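Local coordinates for cell wall binding protein cwp8 (Peptoclostridium difficile, PDB 5J6Q) that probably attaches to the bacterial cell wall through a module of three CWB2 domains, as a component associated with the S-layer of this organism, at residues Val505-Tyr510 / Glu563-Asn568. Residues are numbered along the deposited sequence; the frame is centred on the assembly and turned at random.
Sequences VINKYY and ELRLKN. With SO4 (sulfate ion), chain G.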
# COMPACT_ATOMS: atom_id res chain seq x y z
N VAL A 505 -19.78 25.91 11.71
CA VAL A 505 -18.47 26.30 12.25
C VAL A 505 -17.45 26.46 11.09
O VAL A 505 -16.66 27.45 11.05
CB VAL A 505 -18.03 25.15 13.21
CG1 VAL A 505 -16.54 25.30 13.67
CG2 VAL A 505 -18.90 25.20 14.43
N ILE A 506 -17.47 25.47 10.15
CA ILE A 506 -16.55 25.51 9.03
C ILE A 506 -16.85 26.78 8.18
O ILE A 506 -15.91 27.50 7.78
CB ILE A 506 -16.61 24.23 8.15
CG1 ILE A 506 -15.97 22.97 8.84
CG2 ILE A 506 -15.83 24.55 6.86
CD1 ILE A 506 -16.64 21.57 8.39
N ASN A 507 -18.15 27.11 7.96
CA ASN A 507 -18.45 28.29 7.09
C ASN A 507 -17.97 29.58 7.75
O ASN A 507 -17.54 30.50 7.09
CB ASN A 507 -19.92 28.39 6.86
CG ASN A 507 -20.43 29.49 5.92
OD1 ASN A 507 -20.02 29.64 4.75
ND2 ASN A 507 -21.41 30.24 6.33
N LYS A 508 -18.05 29.62 9.03
CA LYS A 508 -17.69 30.84 9.71
C LYS A 508 -16.22 31.05 9.93
O LYS A 508 -15.74 32.17 9.75
CB LYS A 508 -18.39 30.91 11.06
CG LYS A 508 -18.03 32.25 11.76
CD LYS A 508 -18.91 32.46 13.11
CE LYS A 508 -18.38 33.71 13.79
NZ LYS A 508 -19.47 34.65 14.08
N TYR A 509 -15.48 30.02 10.26
CA TYR A 509 -14.12 30.29 10.59
C TYR A 509 -13.02 29.82 9.68
O TYR A 509 -11.88 30.14 10.04
CB TYR A 509 -13.84 29.57 11.89
CG TYR A 509 -14.65 30.11 13.05
CD1 TYR A 509 -15.59 29.32 13.70
CD2 TYR A 509 -14.43 31.39 13.55
CE1 TYR A 509 -16.29 29.78 14.82
CE2 TYR A 509 -15.10 31.85 14.69
CZ TYR A 509 -16.02 31.04 15.31
OH TYR A 509 -16.63 31.46 16.45
N TYR A 510 -13.30 29.11 8.55
CA TYR A 510 -12.15 28.50 7.94
C TYR A 510 -11.89 28.86 6.53
O TYR A 510 -11.17 28.13 5.87
CB TYR A 510 -12.28 26.96 8.08
CG TYR A 510 -11.97 26.54 9.51
CD1 TYR A 510 -12.99 26.23 10.40
CD2 TYR A 510 -10.65 26.47 9.95
CE1 TYR A 510 -12.69 25.86 11.71
CE2 TYR A 510 -10.35 26.11 11.24
CZ TYR A 510 -11.39 25.79 12.14
OH TYR A 510 -11.09 25.44 13.43
N GLU A 563 -17.07 23.17 -0.29
CA GLU A 563 -16.92 23.70 -1.64
C GLU A 563 -16.59 25.21 -1.57
O GLU A 563 -15.77 25.65 -2.35
CB GLU A 563 -18.24 23.44 -2.40
CG GLU A 563 -18.48 24.23 -3.64
CD GLU A 563 -19.66 23.77 -4.44
OE1 GLU A 563 -19.44 23.32 -5.54
OE2 GLU A 563 -20.82 23.87 -3.98
N LEU A 564 -17.23 26.01 -0.63
CA LEU A 564 -16.94 27.47 -0.53
C LEU A 564 -15.68 27.80 0.21
O LEU A 564 -14.95 28.72 -0.18
CB LEU A 564 -18.06 28.20 0.23
CG LEU A 564 -19.38 28.22 -0.51
CD1 LEU A 564 -20.48 28.90 0.37
CD2 LEU A 564 -19.09 29.00 -1.85
N ARG A 565 -15.39 27.04 1.30
CA ARG A 565 -14.30 27.45 2.17
C ARG A 565 -13.01 26.75 2.01
O ARG A 565 -12.02 27.32 2.50
CB ARG A 565 -14.70 27.28 3.70
CG ARG A 565 -16.01 28.03 4.09
CD ARG A 565 -15.79 29.52 4.30
NE ARG A 565 -15.98 30.16 3.04
CZ ARG A 565 -16.88 31.10 2.78
NH1 ARG A 565 -16.95 31.63 1.56
NH2 ARG A 565 -17.71 31.53 3.73
N LEU A 566 -12.96 25.57 1.38
CA LEU A 566 -11.66 24.86 1.56
C LEU A 566 -10.97 24.54 0.31
O LEU A 566 -10.21 23.59 0.20
CB LEU A 566 -11.99 23.53 2.36
CG LEU A 566 -12.66 23.82 3.68
CD1 LEU A 566 -12.97 22.43 4.45
CD2 LEU A 566 -11.84 24.66 4.64
N LYS A 567 -11.20 25.39 -0.65
CA LYS A 567 -10.63 25.33 -1.97
C LYS A 567 -9.16 25.41 -1.95
O LYS A 567 -8.53 24.96 -2.90
CB LYS A 567 -11.24 26.46 -2.80
CG LYS A 567 -11.88 25.99 -4.01
CD LYS A 567 -13.03 25.11 -3.68
CE LYS A 567 -13.25 24.25 -4.87
NZ LYS A 567 -14.65 24.29 -5.28
N ASN A 568 -8.58 25.96 -0.90
CA ASN A 568 -7.11 26.08 -0.75
C ASN A 568 -6.51 24.82 -0.04
O ASN A 568 -5.30 24.76 0.05
CB ASN A 568 -6.78 27.35 0.08
CG ASN A 568 -7.32 28.62 -0.65
OD1 ASN A 568 -6.95 28.89 -1.80
ND2 ASN A 568 -8.31 29.34 -0.15
S SO4 G . -19.33 33.31 0.17
O1 SO4 G . -19.83 34.60 -0.54
O2 SO4 G . -20.38 32.40 0.37
O3 SO4 G . -18.82 33.71 1.48
O4 SO4 G . -18.26 32.76 -0.67
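The guanidinium of Arg565 and the amide of Asn507 are turned almost alike, their planes 6° apart, and OD1 of Asn507 comes within 3.2 Å of NH2 of Arg565 from an oblique direction, at an angle too poor for a hydrogen bond. At its edge, close to its plane, the guanidinium meets Asn507 O and a sulfate ion, probably from the crystallisation liquor. Arg565 NH1 gives a nearly straight bond to sulfate O3 (2.8 Å, 165°) and a weak one to O4, while NH2 adds a weak bond to O3. Leu564 touches the same ion, CD1 lying 3.5 Å from its O2. The arginine chain bends at chi2 and chi3, folding across the end of the facing helix: CG rests 3.7 Å from Ile506 O, and CD 3.4 Å from Asn507 O.

Away from the ion the contact becomes mainly apolar. Leu566, where the chain leaves helical geometry, brings CD2 to 3.7 Å from Tyr510 O, with Tyr510 CB beside it, and its CD1 meets Ile506 CG2. The case illustrates how two helix ends can pack through aliphatic chains while a long charged one lies along the partly exposed side and reaches the sulfate. Both segments fall within the last of three CWB2 sequence matches. Helix 498-509 lies against strand 491-493, outermost in the parallel sheet that includes 463-467, and Tyr510 reaches helix 434-438; helix 556-565 leads into strand 572-575 of another parallel sheet, beside 516-519.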